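Local structure of gene product PA4716 (Pseudomonas aeruginosa, 1U0K) at residues S4-L18 and G272-A286. The protein is of unknown function but belongs to the PhzF family and probably acts as an isomerase or epimerase. Sequence-based numbering, arbitrary orientation.
Sequences SRRYWQLDVFAERPL and GHVQLLARAELLTSA
Gly-272 CA approaches the ring of Phe-13 obliquely, 3.9 Å from Phe-13 CD2. The carbonyl of His-273 takes the N-H of Ala-14, which sits above its plane, and more weakly that of Phe-13; the Glu-15 chain crosses the imidazole obliquely, Glu-15 CG 3.5 Å from His-273 CD2, on its way to a salt bridge with Arg-257. Val-274 CG1 meets Leu-10 CD2. Gln-275 bonds with Asp-11 through both backbone groups, and its chain, bent at chi2 (-58°), turns the amide back so that NE2 reaches Ala-14 O at 2.9 Å, nearly in the amide plane, while OE1 bonds to Ser-116. Leu-276 runs alongside Leu-10, next to helix 78-90. Leu-277 and Ala-278 both face Gln-9, whose carbonyl accepts the N-H of each, the second weakly: a classic beta bulge in an antiparallel pair joining the N-terminal strand of this PhzF-family chain to its last strand, 267-282. The bulge directs Leu-277 toward the 4-18 segment, where its methyls lie against Asp-11 OD2 and Leu-18 CD2. From Ala-278 to Leu-282 the outer edge pairs with a strand of the second subunit, carrying the sheet across the dimer interface. Arg-279 spreads its aliphatic chain over the Trp-8 indole in a CH-pi contact, CG 3.6 Å from the centroid of the six-membered ring. On the other sheet face Ala-280 CB lies over the Tyr-7 ring, 3.4 Å from its centroid, another CH-pi contact. A bend in the Glu-281 chain brings its carboxylate back toward Ser-4, whose OG donates to OE2 at 2.7 Å on the syn lone pair. Leu-282 CD2 touches the Tyr-7 edge, and its CB lies over one face of the Arg-5 guanidinium, toward the rim. Beyond the strand, Thr-284 O receives Arg-5 NH2 at 2.7 Å, and a water links Arg-5 NH1 to Ala-286 O.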
loop_
_atom_site.group_PDB
_atom_site.type_symbol
_atom_site.label_atom_id
_atom_site.label_comp_id
_atom_site.label_asym_id
_atom_site.label_seq_id
_atom_site.Cartn_x
_atom_site.Cartn_y
_atom_site.Cartn_z
ATOM N N SER A 4 3.112 25.209 -9.437
ATOM C CA SER A 4 2.524 23.907 -9.693
ATOM C C SER A 4 3.534 22.835 -9.331
ATOM O O SER A 4 4.701 22.909 -9.725
ATOM C CB SER A 4 2.120 23.780 -11.157
ATOM O OG SER A 4 1.630 22.478 -11.438
ATOM N N ARG A 5 3.097 21.876 -8.524
ATOM C CA ARG A 5 3.898 20.698 -8.208
ATOM C C ARG A 5 3.061 19.484 -8.540
ATOM O O ARG A 5 1.832 19.507 -8.416
ATOM C CB ARG A 5 4.272 20.651 -6.738
ATOM C CG ARG A 5 5.104 21.839 -6.224
ATOM C CD ARG A 5 4.587 22.428 -4.914
ATOM N NE ARG A 5 3.152 22.750 -4.982
ATOM C CZ ARG A 5 2.233 22.387 -4.079
ATOM N NH1 ARG A 5 2.563 21.681 -3.004
ATOM N NH2 ARG A 5 0.959 22.743 -4.258
ATOM N N ARG A 6 3.728 18.437 -8.996
ATOM C CA ARG A 6 3.051 17.268 -9.511
ATOM C C ARG A 6 3.740 16.016 -9.043
ATOM O O ARG A 6 4.942 16.013 -8.764
ATOM C CB ARG A 6 3.100 17.233 -11.037
ATOM C CG ARG A 6 2.458 18.417 -11.725
ATOM C CD ARG A 6 2.885 18.593 -13.181
ATOM N NE ARG A 6 4.338 18.675 -13.347
ATOM C CZ ARG A 6 4.963 18.779 -14.522
ATOM N NH1 ARG A 6 4.274 18.827 -15.664
ATOM N NH2 ARG A 6 6.287 18.841 -14.559
ATOM N N TYR A 7 2.974 14.942 -8.980
ATOM C CA TYR A 7 3.529 13.605 -9.028
ATOM C C TYR A 7 2.870 12.824 -10.150
ATOM O O TYR A 7 1.847 13.250 -10.721
ATOM C CB TYR A 7 3.426 12.890 -7.678
ATOM C CG TYR A 7 2.032 12.496 -7.267
ATOM C CD1 TYR A 7 1.455 11.341 -7.737
ATOM C CD2 TYR A 7 1.291 13.308 -6.420
ATOM C CE1 TYR A 7 0.162 10.974 -7.360
ATOM C CE2 TYR A 7 -0.002 12.944 -6.024
ATOM C CZ TYR A 7 -0.556 11.786 -6.513
ATOM O OH TYR A 7 -1.839 11.416 -6.161
ATOM N N TRP A 8 3.466 11.699 -10.489
ATOM C CA TRP A 8 3.020 10.882 -11.604
ATOM C C TRP A 8 2.955 9.436 -11.190
ATOM O O TRP A 8 3.852 8.961 -10.511
ATOM C CB TRP A 8 3.976 11.010 -12.785
ATOM C CG TRP A 8 4.272 12.414 -13.193
ATOM C CD1 TRP A 8 5.030 13.341 -12.514
ATOM C CD2 TRP A 8 3.845 13.065 -14.395
ATOM N NE1 TRP A 8 5.084 14.514 -13.219
ATOM C CE2 TRP A 8 4.370 14.372 -14.376
ATOM C CE3 TRP A 8 3.067 12.671 -15.495
ATOM C CZ2 TRP A 8 4.141 15.287 -15.411
ATOM C CZ3 TRP A 8 2.846 13.579 -16.510
ATOM C CH2 TRP A 8 3.385 14.863 -16.463
ATOM N N GLN A 9 1.921 8.732 -11.638
ATOM C CA GLN A 9 1.762 7.306 -11.421
ATOM C C GLN A 9 2.204 6.582 -12.679
ATOM O O GLN A 9 1.712 6.855 -13.757
ATOM C CB GLN A 9 0.292 6.975 -11.094
ATOM C CG GLN A 9 -0.004 5.500 -10.917
ATOM C CD GLN A 9 0.698 4.873 -9.729
ATOM O OE1 GLN A 9 1.088 5.568 -8.786
ATOM N NE2 GLN A 9 0.869 3.558 -9.776
ATOM N N LEU A 10 3.187 5.702 -12.533
ATOM C CA LEU A 10 3.763 4.935 -13.631
ATOM C C LEU A 10 3.732 3.456 -13.294
ATOM O O LEU A 10 3.683 3.086 -12.130
ATOM C CB LEU A 10 5.236 5.328 -13.840
ATOM C CG LEU A 10 5.549 6.604 -14.612
ATOM C CD1 LEU A 10 5.076 7.837 -13.915
ATOM C CD2 LEU A 10 7.047 6.691 -14.851
ATOM N N ASP A 11 3.806 2.618 -14.317
ATOM C CA ASP A 11 4.104 1.203 -14.130
ATOM C C ASP A 11 5.427 0.863 -14.781
ATOM O O ASP A 11 5.663 1.222 -15.929
ATOM C CB ASP A 11 3.023 0.346 -14.761
ATOM C CG ASP A 11 1.745 0.386 -13.995
ATOM O OD1 ASP A 11 1.785 0.511 -12.746
ATOM O OD2 ASP A 11 0.646 0.306 -14.565
ATOM N N VAL A 12 6.272 0.149 -14.044
ATOM C CA VAL A 12 7.591 -0.251 -14.526
ATOM C C VAL A 12 7.620 -1.773 -14.714
ATOM O O VAL A 12 7.009 -2.519 -13.933
ATOM C CB VAL A 12 8.688 0.185 -13.536
ATOM C CG1 VAL A 12 10.086 -0.157 -14.084
ATOM C CG2 VAL A 12 8.584 1.684 -13.227
ATOM N N PHE A 13 8.342 -2.214 -15.743
ATOM C CA PHE A 13 8.302 -3.605 -16.222
ATOM C C PHE A 13 6.891 -3.954 -16.700
ATOM O O PHE A 13 6.322 -4.994 -16.343
ATOM C CB PHE A 13 8.798 -4.587 -15.160
ATOM C CG PHE A 13 10.184 -4.279 -14.642
ATOM C CD1 PHE A 13 10.389 -3.982 -13.301
ATOM C CD2 PHE A 13 11.280 -4.300 -15.488
ATOM C CE1 PHE A 13 11.649 -3.712 -12.812
ATOM C CE2 PHE A 13 12.557 -4.027 -15.001
ATOM C CZ PHE A 13 12.740 -3.735 -13.666
ATOM N N ALA A 14 6.355 -3.071 -17.538
ATOM C CA ALA A 14 4.955 -3.081 -17.946
ATOM C C ALA A 14 4.849 -2.696 -19.415
ATOM O O ALA A 14 5.200 -1.583 -19.805
ATOM C CB ALA A 14 4.149 -2.097 -17.072
ATOM N N GLU A 15 4.370 -3.622 -20.243
ATOM C CA GLU A 15 4.146 -3.327 -21.649
ATOM C C GLU A 15 2.752 -2.758 -21.897
ATOM O O GLU A 15 2.504 -2.197 -22.958
ATOM C CB GLU A 15 4.405 -4.565 -22.512
ATOM C CG GLU A 15 5.826 -5.076 -22.336
ATOM C CD GLU A 15 6.286 -6.071 -23.382
ATOM O OE1 GLU A 15 7.022 -7.015 -22.999
ATOM O OE2 GLU A 15 5.953 -5.906 -24.576
ATOM N N ARG A 16 1.858 -2.906 -20.918
ATOM C CA ARG A 16 0.545 -2.261 -20.931
ATOM C C ARG A 16 0.262 -1.608 -19.577
ATOM O O ARG A 16 0.807 -2.024 -18.567
ATOM C CB ARG A 16 -0.550 -3.292 -21.195
ATOM C CG ARG A 16 -0.541 -3.880 -22.584
ATOM C CD ARG A 16 -1.727 -4.788 -22.844
ATOM N NE ARG A 16 -1.880 -5.778 -21.782
ATOM C CZ ARG A 16 -1.230 -6.937 -21.723
ATOM N NH1 ARG A 16 -0.370 -7.291 -22.672
ATOM N NH2 ARG A 16 -1.448 -7.757 -20.705
ATOM N N PRO A 17 -0.602 -0.600 -19.541
ATOM C CA PRO A 17 -0.978 0.008 -18.261
ATOM C C PRO A 17 -1.673 -0.974 -17.323
ATOM O O PRO A 17 -2.291 -1.941 -17.781
ATOM C CB PRO A 17 -1.938 1.132 -18.659
ATOM C CG PRO A 17 -2.331 0.861 -20.059
ATOM C CD PRO A 17 -1.267 0.051 -20.683
ATOM N N LEU A 18 -1.591 -0.699 -16.027
ATOM C CA LEU A 18 -2.185 -1.544 -14.983
ATOM C C LEU A 18 -1.601 -2.951 -14.933
ATOM O O LEU A 18 -2.291 -3.917 -14.589
ATOM C CB LEU A 18 -3.711 -1.586 -15.124
ATOM C CG LEU A 18 -4.370 -0.209 -15.254
ATOM C CD1 LEU A 18 -5.793 -0.330 -15.776
ATOM C CD2 LEU A 18 -4.363 0.501 -13.923
ATOM N N GLY A 272 13.512 -2.372 -18.810
ATOM C CA GLY A 272 12.127 -2.755 -18.917
ATOM C C GLY A 272 11.269 -1.672 -19.538
ATOM O O GLY A 272 11.685 -0.517 -19.649
ATOM N N HIS A 273 10.064 -2.062 -19.940
ATOM C CA HIS A 273 9.069 -1.135 -20.442
ATOM C C HIS A 273 8.416 -0.350 -19.300
ATOM O O HIS A 273 8.281 -0.850 -18.180
ATOM C CB HIS A 273 8.017 -1.879 -21.271
ATOM C CG HIS A 273 8.559 -2.448 -22.546
ATOM N ND1 HIS A 273 8.688 -1.703 -23.697
ATOM C CD2 HIS A 273 9.014 -3.687 -22.847
ATOM C CE1 HIS A 273 9.206 -2.458 -24.654
ATOM N NE2 HIS A 273 9.403 -3.669 -24.166
ATOM N N VAL A 274 8.027 0.881 -19.602
ATOM C CA VAL A 274 7.411 1.780 -18.639
ATOM C C VAL A 274 6.201 2.452 -19.267
ATOM O O VAL A 274 6.268 2.929 -20.391
ATOM C CB VAL A 274 8.405 2.866 -18.172
ATOM C CG1 VAL A 274 7.742 3.786 -17.152
ATOM C CG2 VAL A 274 9.679 2.228 -17.599
ATOM N N GLN A 275 5.094 2.473 -18.529
ATOM C CA GLN A 275 3.886 3.168 -18.936
ATOM C C GLN A 275 3.583 4.302 -17.972
ATOM O O GLN A 275 3.783 4.161 -16.776
ATOM C CB GLN A 275 2.699 2.205 -18.927
ATOM C CG GLN A 275 2.925 0.934 -19.718
ATOM C CD GLN A 275 3.272 1.184 -21.180
ATOM O OE1 GLN A 275 2.634 1.993 -21.855
ATOM N NE2 GLN A 275 4.285 0.487 -21.666
ATOM N N LEU A 276 3.061 5.403 -18.499
ATOM C CA LEU A 276 2.626 6.537 -17.691
ATOM C C LEU A 276 1.099 6.490 -17.568
ATOM O O LEU A 276 0.394 6.443 -18.572
ATOM C CB LEU A 276 3.072 7.844 -18.331
ATOM C CG LEU A 276 4.497 8.327 -18.067
ATOM C CD1 LEU A 276 5.518 7.345 -18.592
ATOM C CD2 LEU A 276 4.691 9.694 -18.706
ATOM N N LEU A 277 0.601 6.476 -16.342
ATOM C CA LEU A 277 -0.831 6.275 -16.084
ATOM C C LEU A 277 -1.607 7.526 -15.690
ATOM O O LEU A 277 -2.766 7.662 -16.081
ATOM C CB LEU A 277 -1.021 5.227 -14.989
ATOM C CG LEU A 277 -1.029 3.766 -15.435
ATOM C CD1 LEU A 277 0.256 3.313 -16.093
ATOM C CD2 LEU A 277 -1.357 2.894 -14.231
ATOM N N ALA A 278 -1.010 8.403 -14.887
ATOM C CA ALA A 278 -1.711 9.571 -14.352
ATOM C C ALA A 278 -0.748 10.675 -13.982
ATOM O O ALA A 278 0.392 10.424 -13.572
ATOM C CB ALA A 278 -2.531 9.194 -13.127
ATOM N N ARG A 279 -1.206 11.907 -14.142
ATOM C CA ARG A 279 -0.506 13.105 -13.724
ATOM C C ARG A 279 -1.347 13.791 -12.647
ATOM O O ARG A 279 -2.493 14.156 -12.903
ATOM C CB ARG A 279 -0.339 14.064 -14.915
ATOM C CG ARG A 279 0.387 15.360 -14.602
ATOM C CD ARG A 279 0.340 16.386 -15.739
ATOM N NE ARG A 279 -1.037 16.824 -15.979
ATOM C CZ ARG A 279 -1.750 16.566 -17.072
ATOM N NH1 ARG A 279 -1.250 15.852 -18.075
ATOM N NH2 ARG A 279 -3.001 17.014 -17.153
ATOM N N ALA A 280 -0.768 13.998 -11.473
ATOM C CA ALA A 280 -1.472 14.555 -10.324
ATOM C C ALA A 280 -0.910 15.919 -9.956
ATOM O O ALA A 280 0.303 16.091 -9.853
ATOM C CB ALA A 280 -1.366 13.618 -9.137
ATOM N N GLU A 281 -1.795 16.884 -9.766
ATOM C CA GLU A 281 -1.456 18.217 -9.300
ATOM C C GLU A 281 -1.678 18.313 -7.803
ATOM O O GLU A 281 -2.754 17.973 -7.327
ATOM C CB GLU A 281 -2.351 19.226 -10.010
ATOM C CG GLU A 281 -1.917 19.520 -11.424
ATOM C CD GLU A 281 -0.798 20.554 -11.488
ATOM O OE1 GLU A 281 0.089 20.374 -12.343
ATOM O OE2 GLU A 281 -0.801 21.534 -10.696
ATOM N N LEU A 282 -0.674 18.760 -7.049
ATOM C CA LEU A 282 -0.799 18.911 -5.604
ATOM C C LEU A 282 -1.607 20.155 -5.313
ATOM O O LEU A 282 -1.396 21.199 -5.928
ATOM C CB LEU A 282 0.576 19.010 -4.923
ATOM C CG LEU A 282 1.440 17.758 -4.938
ATOM C CD1 LEU A 282 2.606 17.965 -3.997
ATOM C CD2 LEU A 282 0.652 16.516 -4.592
ATOM N N LEU A 283 -2.518 20.029 -4.360
ATOM C CA LEU A 283 -3.464 21.077 -4.009
ATOM C C LEU A 283 -3.142 21.691 -2.644
ATOM O O LEU A 283 -3.783 22.637 -2.233
ATOM C CB LEU A 283 -4.884 20.501 -4.010
ATOM C CG LEU A 283 -5.338 19.879 -5.336
ATOM C CD1 LEU A 283 -6.675 19.179 -5.134
ATOM C CD2 LEU A 283 -5.419 20.924 -6.434
ATOM N N THR A 284 -2.163 21.132 -1.937
ATOM C CA THR A 284 -1.784 21.627 -0.609
ATOM C C THR A 284 -0.641 22.625 -0.723
ATOM O O THR A 284 -0.150 22.901 -1.813
ATOM C CB THR A 284 -1.358 20.476 0.313
ATOM O OG1 THR A 284 -0.329 19.711 -0.325
ATOM C CG2 THR A 284 -2.513 19.512 0.533
ATOM N N SER A 285 -0.232 23.176 0.408
ATOM C CA SER A 285 0.796 24.213 0.423
ATOM C C SER A 285 2.177 23.578 0.232
ATOM O O SER A 285 2.419 22.449 0.684
ATOM C CB SER A 285 0.716 25.020 1.719
ATOM O OG SER A 285 0.774 24.183 2.854
ATOM N N ALA A 286 3.079 24.308 -0.428
ATOM C CA ALA A 286 4.332 23.713 -0.902
ATOM C C ALA A 286 5.364 23.530 0.209
ATOM O O ALA A 286 5.823 22.412 0.452
ATOM C CB ALA A 286 4.914 24.518 -2.062
HETATM O O HOH W 1 0.402 22.514 -7.343
HETATM O O HOH W 2 4.949 20.389 -1.696
#